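Local coordinates for flagellar hook-associated protein (Burkholderia pseudomallei, PDB 4UT1) that probably serves as a structural component of the bacterial flagellum, at the junction between the hook and the filament, at residues Gln182-Asn187 with Pro238-Asn243; Ala244-Ala249 with Lys265-Ser270; Thr498-Ala503 with Met529-Thr534. All coordinates share one frame; numbering follows the deposited sequence.

Interaction 1 (Gln182-Asn187 with Pro238-Asn243)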
ATOM      1  N   GLN A 182      11.608  36.525  21.921  1.00 18.16           N
ATOM      2  CA  GLN A 182      12.733  37.457  21.853  1.00 21.35           C
ATOM      3  C   GLN A 182      12.385  38.706  21.066  1.00 20.74           C
ATOM      4  O   GLN A 182      12.748  39.820  21.449  1.00 20.30           O
ATOM      5  CB  GLN A 182      13.956  36.803  21.210  1.00 21.16           C
ATOM      6  CG  GLN A 182      14.604  35.718  22.015  1.00 24.27           C
ATOM      7  CD  GLN A 182      15.761  35.083  21.257  1.00 30.32           C
ATOM      8  OE1 GLN A 182      16.365  35.716  20.391  1.00 32.14           O
ATOM      9  NE2 GLN A 182      16.057  33.823  21.561  1.00 28.77           N
ATOM     10  N   ILE A 183      11.680  38.510  19.961  1.00 17.14           N
ATOM     11  CA  ILE A 183      11.294  39.605  19.090  1.00 17.05           C
ATOM     12  C   ILE A 183      10.242  40.507  19.764  1.00 23.14           C
ATOM     13  O   ILE A 183      10.313  41.735  19.659  1.00 22.12           O
ATOM     14  CB  ILE A 183      10.767  39.071  17.742  1.00 20.74           C
ATOM     15  CG1 ILE A 183      11.923  38.424  16.952  1.00 20.40           C
ATOM     16  CG2 ILE A 183      10.115  40.187  16.936  1.00 22.68           C
ATOM     17  CD1 ILE A 183      11.473  37.486  15.836  1.00 23.80           C
ATOM     18  N   ALA A 184       9.282  39.910  20.468  1.00 19.65           N
ATOM     19  CA  ALA A 184       8.327  40.718  21.240  1.00 18.24           C
ATOM     20  C   ALA A 184       9.074  41.518  22.313  1.00 20.40           C
ATOM     21  O   ALA A 184       8.793  42.702  22.514  1.00 23.05           O
ATOM     22  CB  ALA A 184       7.260  39.845  21.883  1.00 17.08           C
ATOM     23  N   GLN A 185      10.011  40.861  22.998  1.00 18.48           N
ATOM     24  CA  GLN A 185      10.813  41.514  24.039  1.00 21.14           C
ATOM     25  C   GLN A 185      11.583  42.695  23.458  1.00 23.27           C
ATOM     26  O   GLN A 185      11.672  43.760  24.076  1.00 22.93           O
ATOM     27  CB  GLN A 185      11.783  40.522  24.695  1.00 21.46           C
ATOM     28  CG  GLN A 185      11.159  39.593  25.744  1.00 16.88           C
ATOM     29  CD  GLN A 185      12.142  38.559  26.287  1.00 24.10           C
ATOM     30  OE1 GLN A 185      13.058  38.893  27.034  1.00 33.41           O
ATOM     31  NE2 GLN A 185      11.948  37.299  25.916  1.00 25.15           N
ATOM     32  N   LEU A 186      12.134  42.502  22.264  1.00 20.98           N
ATOM     33  CA  LEU A 186      12.920  43.525  21.593  1.00 24.51           C
ATOM     34  C   LEU A 186      12.062  44.677  21.084  1.00 26.42           C
ATOM     35  O   LEU A 186      12.490  45.831  21.141  1.00 25.87           O
ATOM     36  CB  LEU A 186      13.731  42.901  20.445  1.00 23.09           C
ATOM     37  CG  LEU A 186      14.882  42.030  20.957  1.00 20.52           C
ATOM     38  CD1 LEU A 186      15.529  41.192  19.841  1.00 25.52           C
ATOM     39  CD2 LEU A 186      15.940  42.888  21.641  1.00 29.66           C
ATOM     40  N   ASN A 187      10.859  44.376  20.589  1.00 25.52           N
ATOM     41  CA  ASN A 187       9.903  45.423  20.245  1.00 26.94           C
ATOM     42  C   ASN A 187       9.710  46.400  21.411  1.00 26.28           C
ATOM     43  O   ASN A 187       9.763  47.616  21.228  1.00 28.64           O
ATOM     44  CB  ASN A 187       8.550  44.819  19.835  1.00 24.61           C
ATOM     45  CG  ASN A 187       8.561  44.268  18.414  1.00 27.60           C
ATOM     46  OD1 ASN A 187       9.411  44.637  17.602  1.00 28.24           O
ATOM     47  ND2 ASN A 187       7.606  43.394  18.106  1.00 23.19           N
ATOM     48  N   PRO A 238      -0.585  34.921  13.503  1.00 22.42           N
ATOM     49  CA  PRO A 238       0.371  35.843  14.124  1.00 20.36           C
ATOM     50  C   PRO A 238       1.371  35.116  15.023  1.00 19.54           C
ATOM     51  O   PRO A 238       1.007  34.149  15.696  1.00 18.80           O
ATOM     52  CB  PRO A 238      -0.520  36.786  14.946  1.00 24.58           C
ATOM     53  CG  PRO A 238      -1.778  36.028  15.178  1.00 25.53           C
ATOM     54  CD  PRO A 238      -1.965  35.129  13.978  1.00 24.54           C
ATOM     55  N   LEU A 239       2.615  35.583  15.027  1.00 20.26           N
ATOM     56  CA  LEU A 239       3.629  35.077  15.942  1.00 18.55           C
ATOM     57  C   LEU A 239       4.055  36.165  16.919  1.00 17.56           C
ATOM     58  O   LEU A 239       4.293  35.903  18.100  1.00 15.45           O
ATOM     59  CB  LEU A 239       4.846  34.578  15.179  1.00 16.42           C
ATOM     60  CG  LEU A 239       4.623  33.336  14.309  1.00 15.63           C
ATOM     61  CD1 LEU A 239       5.957  32.934  13.746  1.00 18.21           C
ATOM     62  CD2 LEU A 239       3.984  32.195  15.112  1.00 17.08           C
ATOM     63  N   VAL A 240       4.173  37.379  16.398  1.00 19.44           N
ATOM     64  CA  VAL A 240       4.488  38.549  17.221  1.00 16.98           C
ATOM     65  C   VAL A 240       3.572  39.694  16.838  1.00 23.08           C
ATOM     66  O   VAL A 240       3.395  39.997  15.658  1.00 23.04           O
ATOM     67  CB  VAL A 240       5.944  39.018  17.056  1.00 18.23           C
ATOM     68  CG1 VAL A 240       6.167  40.321  17.840  1.00 20.43           C
ATOM     69  CG2 VAL A 240       6.921  37.948  17.503  1.00 16.45           C
ATOM     70  N   VAL A 241       2.983  40.327  17.846  1.00 21.68           N
ATOM     71  CA  VAL A 241       2.203  41.536  17.649  1.00 21.50           C
ATOM     72  C   VAL A 241       2.606  42.504  18.744  1.00 20.67           C
ATOM     73  O   VAL A 241       2.266  42.290  19.907  1.00 19.81           O
ATOM     74  CB  VAL A 241       0.692  41.277  17.717  1.00 22.34           C
ATOM     75  CG1 VAL A 241      -0.075  42.593  17.699  1.00 29.95           C
ATOM     76  CG2 VAL A 241       0.250  40.375  16.577  1.00 29.28           C
ATOM     77  N   GLY A 242       3.356  43.536  18.372  1.00 23.83           N
ATOM     78  CA  GLY A 242       3.916  44.476  19.336  1.00 24.65           C
ATOM     79  C   GLY A 242       4.792  43.779  20.361  1.00 19.72           C
ATOM     80  O   GLY A 242       5.758  43.098  20.010  1.00 21.37           O
ATOM     81  N   ASN A 243       4.447  43.923  21.638  1.00 19.55           N
ATOM     82  CA  ASN A 243       5.261  43.344  22.704  1.00 15.59           C
ATOM     83  C   ASN A 243       4.662  42.067  23.263  1.00 16.11           C
ATOM     84  O   ASN A 243       5.029  41.629  24.351  1.00 15.43           O
ATOM     85  CB  ASN A 243       5.487  44.376  23.836  1.00 17.40           C
ATOM     86  CG  ASN A 243       4.182  44.878  24.450  1.00 19.35           C
ATOM     87  OD1 ASN A 243       3.128  44.258  24.295  1.00 15.60           O
ATOM     88  ND2 ASN A 243       4.255  46.003  25.161  1.00 18.88           N
TER
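Asn187, on the long helix 134-193, reaches across to the turn that follows strand 238-241 and donates from ND2 to the carbonyl O of Gly242, at 2.7 Å and with an N-H...O angle of 165°. Traced outward, its CB already rests against that same Gly242 O, at 3.3 Å. CG stands anti to the carbonyl carbon (chi1 -78°), which places it beside the backbone N, from where the amide reaches the turn. At the tip the two amide atoms part company: OD1 accepts from Arg207 NH1 on helix 201-215, whereas ND2 serves Gly242 O and also Tyr229 O on strand 228-233. Gly242 O lies almost in the plane of the amide, although the donor sits 28° from the plane of the carbonyl it meets. Asn187 ND2 further touches Val240 CG1 at 3.4 Å, so the amide has an apolar neighbour as well as its polar ones.

Ile183 and Ala184, about one turn before Asn187, pack on Val240. Val240 CG1, anti to the backbone N, packs against Ala184, 4.0 Å from Ala184 CA, while Val240 CG2 meets Ile183 CG2 at 3.9 Å, the two branched side chains crossing at about a right angle. Next to them the turn comes close to the helix backbone itself: Asn243 CA makes a C-H...O contact of 3.6 Å with Ala184 O, and Ala184 CB packs against Asn243 C at 3.7 Å.

Leu239 and Val240 form a classic beta bulge opposite Val231. With both amide atoms of Asn187 engaged, and three partners fixing the rotation of the group, a buried side-chain amide is satisfied while it ties two helices to the sheet.

Interaction 2 (Ala244-Ala249 with Lys265-Ser270). With EDO (1,2-ethanediol), chain E.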
ATOM      1  N   ALA A 244       3.749  41.456  22.499  1.00 19.85           N
ATOM      2  CA  ALA A 244       3.206  40.146  22.824  1.00 16.94           C
ATOM      3  C   ALA A 244       3.635  39.118  21.764  1.00 16.96           C
ATOM      4  O   ALA A 244       3.815  39.451  20.596  1.00 14.27           O
ATOM      5  CB  ALA A 244       1.684  40.198  22.922  1.00 20.19           C
ATOM      6  N   SER A 245       3.824  37.884  22.192  1.00 14.27           N
ATOM      7  CA  SER A 245       4.093  36.804  21.239  1.00 20.47           C
ATOM      8  C   SER A 245       3.068  35.679  21.381  1.00 20.50           C
ATOM      9  O   SER A 245       2.402  35.552  22.414  1.00 18.02           O
ATOM     10  CB  SER A 245       5.514  36.268  21.428  1.00 16.36           C
ATOM     11  OG  SER A 245       5.620  35.477  22.604  1.00 17.39           O
ATOM     12  N   TYR A 246       2.938  34.872  20.327  1.00 21.03           N
ATOM     13  CA  TYR A 246       2.039  33.729  20.328  1.00 21.93           C
ATOM     14  C   TYR A 246       2.838  32.428  20.399  1.00 21.06           C
ATOM     15  O   TYR A 246       3.846  32.280  19.714  1.00 26.80           O
ATOM     16  CB  TYR A 246       1.166  33.717  19.070  1.00 17.08           C
ATOM     17  CG  TYR A 246       0.101  34.790  18.974  1.00 20.69           C
ATOM     18  CD1 TYR A 246       0.440  36.124  18.807  1.00 20.94           C
ATOM     19  CD2 TYR A 246      -1.252  34.458  19.007  1.00 22.93           C
ATOM     20  CE1 TYR A 246      -0.529  37.102  18.706  1.00 22.21           C
ATOM     21  CE2 TYR A 246      -2.232  35.432  18.903  1.00 24.67           C
ATOM     22  CZ  TYR A 246      -1.862  36.752  18.748  1.00 27.39           C
ATOM     23  OH  TYR A 246      -2.822  37.733  18.639  1.00 29.78           O
ATOM     24  N   GLN A 247       2.379  31.488  21.215  1.00 17.49           N
ATOM     25  CA  GLN A 247       3.055  30.209  21.372  1.00 22.12           C
ATOM     26  C   GLN A 247       2.499  29.149  20.434  1.00 19.40           C
ATOM     27  O   GLN A 247       1.300  28.957  20.367  1.00 18.62           O
ATOM     28  CB  GLN A 247       2.930  29.711  22.809  1.00 27.26           C
ATOM     29  CG  GLN A 247       4.076  30.126  23.707  1.00 30.23           C
ATOM     30  CD  GLN A 247       4.434  29.043  24.704  1.00 37.76           C
ATOM     31  OE1 GLN A 247       5.614  28.784  24.969  1.00 47.95           O
ATOM     32  NE2 GLN A 247       3.415  28.392  25.260  1.00 40.82           N
ATOM     33  N   LEU A 248       3.380  28.462  19.719  1.00 17.15           N
ATOM     34  CA  LEU A 248       2.972  27.294  18.953  1.00 16.38           C
ATOM     35  C   LEU A 248       3.209  26.059  19.801  1.00 16.05           C
ATOM     36  O   LEU A 248       4.021  26.082  20.734  1.00 17.79           O
ATOM     37  CB  LEU A 248       3.749  27.192  17.637  1.00 13.91           C
ATOM     38  CG  LEU A 248       3.678  28.414  16.718  1.00 16.48           C
ATOM     39  CD1 LEU A 248       4.559  28.220  15.505  1.00 13.04           C
ATOM     40  CD2 LEU A 248       2.219  28.727  16.303  1.00 16.02           C
ATOM     41  N   ALA A 249       2.506  24.977  19.482  1.00 17.34           N
ATOM     42  CA  ALA A 249       2.790  23.697  20.108  1.00 14.27           C
ATOM     43  C   ALA A 249       2.667  22.574  19.087  1.00 17.16           C
ATOM     44  O   ALA A 249       2.037  22.739  18.038  1.00 15.70           O
ATOM     45  CB  ALA A 249       1.859  23.453  21.284  1.00 13.00           C
ATOM     46  N   LYS A 265      -1.734  28.132  20.451  1.00 26.95           N
ATOM     47  CA  LYS A 265      -2.434  28.095  21.726  1.00 26.21           C
ATOM     48  C   LYS A 265      -2.830  29.497  22.177  1.00 29.79           C
ATOM     49  O   LYS A 265      -3.215  29.701  23.327  1.00 33.57           O
ATOM     50  CB  LYS A 265      -1.567  27.418  22.792  1.00 27.07           C
ATOM     51  CG  LYS A 265      -1.079  26.027  22.398  1.00 32.34           C
ATOM     52  CD  LYS A 265      -0.592  25.233  23.605  1.00 36.72           C
ATOM     53  CE  LYS A 265      -1.741  24.905  24.551  1.00 44.94           C
ATOM     54  NZ  LYS A 265      -2.796  24.075  23.894  1.00 40.18           N
ATOM     55  N   GLY A 266      -2.752  30.457  21.259  1.00 27.14           N
ATOM     56  CA  GLY A 266      -3.075  31.842  21.569  1.00 28.10           C
ATOM     57  C   GLY A 266      -1.837  32.594  22.028  1.00 22.96           C
ATOM     58  O   GLY A 266      -0.717  32.141  21.819  1.00 20.99           O
ATOM     59  N   VAL A 267      -2.026  33.749  22.660  1.00 27.87           N
ATOM     60  CA  VAL A 267      -0.883  34.507  23.162  1.00 20.85           C
ATOM     61  C   VAL A 267      -0.169  33.741  24.253  1.00 21.11           C
ATOM     62  O   VAL A 267      -0.794  33.013  25.028  1.00 20.86           O
ATOM     63  CB  VAL A 267      -1.295  35.880  23.723  1.00 22.02           C
ATOM     64  CG1 VAL A 267      -1.846  36.752  22.619  1.00 27.10           C
ATOM     65  CG2 VAL A 267      -2.304  35.704  24.837  1.00 20.66           C
ATOM     66  N   ALA A 268       1.147  33.917  24.315  1.00 20.70           N
ATOM     67  CA  ALA A 268       1.964  33.252  25.315  1.00 24.76           C
ATOM     68  C   ALA A 268       1.671  33.797  26.710  1.00 22.92           C
ATOM     69  O   ALA A 268       1.424  34.990  26.877  1.00 23.87           O
ATOM     70  CB  ALA A 268       3.447  33.409  24.984  1.00 21.57           C
ATOM     71  N   GLY A 269       1.689  32.905  27.696  1.00 20.82           N
ATOM     72  CA  GLY A 269       1.524  33.268  29.091  1.00 23.55           C
ATOM     73  C   GLY A 269       0.088  33.410  29.556  1.00 20.55           C
ATOM     74  O   GLY A 269      -0.159  33.837  30.683  1.00 22.76           O
ATOM     75  N   SER A 270      -0.870  33.044  28.711  1.00 25.30           N
ATOM     76  CA  SER A 270      -2.269  33.335  29.013  1.00 21.49           C
ATOM     77  C   SER A 270      -2.864  32.406  30.072  1.00 27.24           C
ATOM     78  O   SER A 270      -2.448  31.257  30.217  1.00 24.98           O
ATOM     79  CB  SER A 270      -3.111  33.267  27.740  1.00 24.96           C
ATOM     80  OG  SER A 270      -3.037  31.972  27.171  1.00 25.90           O
TER
HETATM   81  C1  EDO E1631       6.858  31.335  23.871  1.00 23.46           C
HETATM   82  O1  EDO E1631       8.096  31.691  24.474  1.00 31.26           O
HETATM   83  C2  EDO E1631       6.121  32.560  23.347  1.00 29.22           C
HETATM   84  O2  EDO E1631       6.539  32.910  22.023  1.00 22.11           O
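Ala268 N donates to Ser245 O at 2.8 Å in an almost straight bond (177°), drawing the chain after strand 260-265 back against strand 244-252. This is the tight part: Ser245 is buried, and the Ala268 methyl packs on its carbonyl, CB to Ser245 O 3.5 Å. Two further backbone bonds follow, Gln247 N to Gly266 O at 3.2 Å and Lys265 N to Gln247 O at 3.1 Å. Tyr246 and Val267, an antiparallel non-hydrogen-bonded pair with diverging side chains, lie between the Ala268-Ser245 and Gln247-Gly266 bonds.

The looser side is that of the exposed Gln247 and Val267. Gln247 CG rests on Ala268 CB at 3.6 Å. With CG1 of Val267 opposite the carbonyl carbon (chi1 -65°), the methyl lies over one face of the Tyr246 ring, a CH-pi contact 4.0 Å from the centroid. Ala249 CB touches Lys265 CD at 3.8 Å. A type II turn from Val267 to Ser270, with Ala268 in it, carries the chain off the strand.

A 1,2-ethanediol, probably from the crystallisation liquor, shares a hydrogen bond between its O2 and Ser245 OG. It also bonds to Asn177 and Thr180 of helix 134-193, on which Leu248 packs, while Tyr246 lies against Pro238 and Val241 of strand 238-241.

Interaction 3 (Thr498-Ala503 with Met529-Thr534)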
ATOM      1  N   THR A 498     -23.070 -29.973 -13.542  1.00 14.33           N
ATOM      2  CA  THR A 498     -21.964 -29.125 -13.920  1.00 17.37           C
ATOM      3  C   THR A 498     -22.236 -28.501 -15.268  1.00 15.00           C
ATOM      4  O   THR A 498     -23.093 -28.961 -16.036  1.00 15.66           O
ATOM      5  CB  THR A 498     -20.623 -29.890 -13.970  1.00 13.02           C
ATOM      6  OG1 THR A 498     -20.649 -30.858 -15.026  1.00 15.67           O
ATOM      7  CG2 THR A 498     -20.364 -30.611 -12.651  1.00 21.20           C
ATOM      8  N   THR A 499     -21.497 -27.441 -15.545  1.00 16.76           N
ATOM      9  CA  THR A 499     -21.523 -26.803 -16.848  1.00 17.64           C
ATOM     10  C   THR A 499     -20.134 -26.911 -17.447  1.00 15.64           C
ATOM     11  O   THR A 499     -19.145 -26.561 -16.801  1.00 15.74           O
ATOM     12  CB  THR A 499     -21.965 -25.333 -16.747  1.00 17.06           C
ATOM     13  OG1 THR A 499     -23.351 -25.280 -16.395  1.00 16.02           O
ATOM     14  CG2 THR A 499     -21.756 -24.615 -18.073  1.00 19.44           C
ATOM     15  N   VAL A 500     -20.048 -27.436 -18.666  1.00 15.25           N
ATOM     16  CA  VAL A 500     -18.773 -27.568 -19.347  1.00 15.07           C
ATOM     17  C   VAL A 500     -18.595 -26.415 -20.340  1.00 18.75           C
ATOM     18  O   VAL A 500     -19.445 -26.175 -21.209  1.00 19.13           O
ATOM     19  CB  VAL A 500     -18.648 -28.939 -20.084  1.00 12.85           C
ATOM     20  CG1 VAL A 500     -17.343 -29.030 -20.828  1.00 13.96           C
ATOM     21  CG2 VAL A 500     -18.777 -30.096 -19.097  1.00 11.88           C
ATOM     22  N   THR A 501     -17.503 -25.676 -20.192  1.00 15.83           N
ATOM     23  CA  THR A 501     -17.226 -24.577 -21.107  1.00 15.66           C
ATOM     24  C   THR A 501     -16.020 -24.903 -21.953  1.00 19.39           C
ATOM     25  O   THR A 501     -14.938 -25.156 -21.430  1.00 19.61           O
ATOM     26  CB  THR A 501     -16.976 -23.254 -20.364  1.00 20.30           C
ATOM     27  OG1 THR A 501     -18.158 -22.890 -19.653  1.00 21.21           O
ATOM     28  CG2 THR A 501     -16.640 -22.142 -21.347  1.00 19.09           C
ATOM     29  N   ILE A 502     -16.209 -24.905 -23.265  1.00 20.29           N
ATOM     30  CA  ILE A 502     -15.113 -25.146 -24.185  1.00 20.53           C
ATOM     31  C   ILE A 502     -14.576 -23.819 -24.682  1.00 25.26           C
ATOM     32  O   ILE A 502     -15.326 -22.995 -25.213  1.00 24.92           O
ATOM     33  CB  ILE A 502     -15.542 -26.018 -25.386  1.00 22.55           C
ATOM     34  CG1 ILE A 502     -16.121 -27.349 -24.903  1.00 21.21           C
ATOM     35  CG2 ILE A 502     -14.361 -26.253 -26.316  1.00 21.95           C
ATOM     36  CD1 ILE A 502     -17.556 -27.256 -24.395  1.00 26.95           C
ATOM     37  N   ALA A 503     -13.277 -23.608 -24.498  1.00 26.62           N
ATOM     38  CA  ALA A 503     -12.646 -22.369 -24.918  1.00 25.22           C
ATOM     39  C   ALA A 503     -12.731 -22.218 -26.428  1.00 24.20           C
ATOM     40  O   ALA A 503     -12.726 -23.200 -27.171  1.00 28.35           O
ATOM     41  CB  ALA A 503     -11.189 -22.319 -24.454  1.00 26.66           C
ATOM     42  N   MET A 529     -11.238 -27.488 -21.831  1.00 20.29           N
ATOM     43  CA  MET A 529     -12.512 -27.507 -21.127  1.00 17.21           C
ATOM     44  C   MET A 529     -12.421 -27.080 -19.672  1.00 20.72           C
ATOM     45  O   MET A 529     -11.454 -27.389 -18.976  1.00 18.46           O
ATOM     46  CB  MET A 529     -13.118 -28.903 -21.203  1.00 19.76           C
ATOM     47  CG  MET A 529     -13.645 -29.251 -22.573  1.00 21.84           C
ATOM     48  SD  MET A 529     -14.056 -30.993 -22.694  1.00 21.98           S
ATOM     49  CE  MET A 529     -12.415 -31.719 -22.730  1.00 22.81           C
ATOM     50  N   THR A 530     -13.441 -26.361 -19.216  1.00 18.56           N
ATOM     51  CA  THR A 530     -13.567 -26.059 -17.799  1.00 15.85           C
ATOM     52  C   THR A 530     -14.870 -26.640 -17.277  1.00 16.45           C
ATOM     53  O   THR A 530     -15.931 -26.481 -17.890  1.00 17.71           O
ATOM     54  CB  THR A 530     -13.505 -24.554 -17.536  1.00 22.99           C
ATOM     55  OG1 THR A 530     -12.191 -24.080 -17.848  1.00 22.90           O
ATOM     56  CG2 THR A 530     -13.799 -24.262 -16.073  1.00 22.56           C
ATOM     57  N   ILE A 531     -14.788 -27.352 -16.161  1.00 15.07           N
ATOM     58  CA  ILE A 531     -15.972 -27.937 -15.555  1.00 13.56           C
ATOM     59  C   ILE A 531     -16.361 -27.142 -14.305  1.00 15.81           C
ATOM     60  O   ILE A 531     -15.639 -27.132 -13.315  1.00 16.54           O
ATOM     61  CB  ILE A 531     -15.745 -29.412 -15.207  1.00 15.10           C
ATOM     62  CG1 ILE A 531     -15.363 -30.187 -16.472  1.00 13.86           C
ATOM     63  CG2 ILE A 531     -16.989 -30.021 -14.564  1.00 14.07           C
ATOM     64  CD1 ILE A 531     -14.790 -31.569 -16.201  1.00 18.21           C
ATOM     65  N   SER A 532     -17.506 -26.470 -14.369  1.00 14.42           N
ATOM     66  CA  SER A 532     -17.970 -25.637 -13.256  1.00 17.96           C
ATOM     67  C   SER A 532     -19.322 -26.132 -12.752  1.00 21.35           C
ATOM     68  O   SER A 532     -20.109 -26.723 -13.507  1.00 19.12           O
ATOM     69  CB  SER A 532     -18.093 -24.171 -13.677  1.00 18.76           C
ATOM     70  OG  SER A 532     -17.034 -23.758 -14.523  1.00 24.30           O
ATOM     71  N   SER A 533     -19.594 -25.890 -11.476  1.00 16.85           N
ATOM     72  CA  SER A 533     -20.916 -26.145 -10.938  1.00 18.90           C
ATOM     73  C   SER A 533     -21.907 -25.203 -11.607  1.00 21.03           C
ATOM     74  O   SER A 533     -21.704 -23.985 -11.629  1.00 22.25           O
ATOM     75  CB  SER A 533     -20.935 -25.953  -9.420  1.00 22.16           C
ATOM     76  OG  SER A 533     -22.236 -26.171  -8.913  1.00 21.15           O
ATOM     77  N   THR A 534     -22.969 -25.768 -12.169  1.00 17.40           N
ATOM     78  CA  THR A 534     -23.986 -24.960 -12.820  1.00 17.76           C
ATOM     79  C   THR A 534     -24.608 -23.970 -11.825  1.00 21.11           C
ATOM     80  O   THR A 534     -24.741 -22.790 -12.118  1.00 22.53           O
ATOM     81  CB  THR A 534     -25.063 -25.846 -13.445  1.00 15.98           C
ATOM     82  OG1 THR A 534     -24.443 -26.708 -14.421  1.00 17.49           O
ATOM     83  CG2 THR A 534     -26.141 -24.998 -14.108  1.00 15.94           C
TER
HETATM   84  O   HOH W   1     -17.849 -24.147 -17.109  1.00 18.90           O
HETATM   85  O   HOH W   2     -12.644 -23.244 -21.108  1.00 25.73           O
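Thr499 and Ser532 exchange backbone hydrogen bonds, with Thr499 N to Ser532 O at 2.6 Å and Ser532 N to Thr499 O at 2.9 Å. Thr501 and Thr530 repeat the exchange. Both are antiparallel hydrogen-bonded pairs, and C-H...O contacts from Val500 CA and Met529 CA lie alongside them.

Apolar contacts occupy the face of Val500, Ile502, Met529 and Ile531. Met529 CG meets Ile502 CG1 at 3.9 Å, the two chains side by side and pointing the same way, and the Val500 and Met529 side chains cross obliquely, Val500 CG1 to Met529 CG 4.1 Å. At the far end Ile531 CG2, anti to the backbone N, lies 3.7 Å from Thr498 CB.

The strands are neighbours within a five-stranded antiparallel sheet of the D3 domain, flanked by strands 508-511 and 546-551.

The face of Thr499, Thr501, Thr530 and Ser532 carries hydroxyls and water. Water 1 donates to Thr499 O at 2.8 Å and is also hydrogen-bonded to Thr501 OG1 and Ser532 OG, bridging the strands. Across the end of the pair, Thr499 OG1 approaches Thr534 OG1 to 2.7 Å, their side chains meeting at about a right angle. Thr499 OG1 has Asn511 OD1 as a further partner, Thr501 OG1 is bonded to Ser509 OG, and Thr530 OG1 to Ser547 OG.

In the fold
Interactions 1 and 2 are close neighbours, their centres 11 Å apart, and meet in one sheet: strands 238-241 and 244-252 are adjacent there, with a probable backbone hydrogen bond from Tyr246 N to Leu239 O (2.8 Å). The first is buried and joins helix to sheet through a side-chain amide and branched aliphatic groups; the second lies at the surface and relies on backbone bonds and one ring face. Interaction 3 belongs to another sheet, about 80 Å centre to centre from interaction 1 and on the opposite side of the chain's centre. Partly buried, it combines regular strand pairing with an apolar face and a hydroxyl-rich face bridged by water.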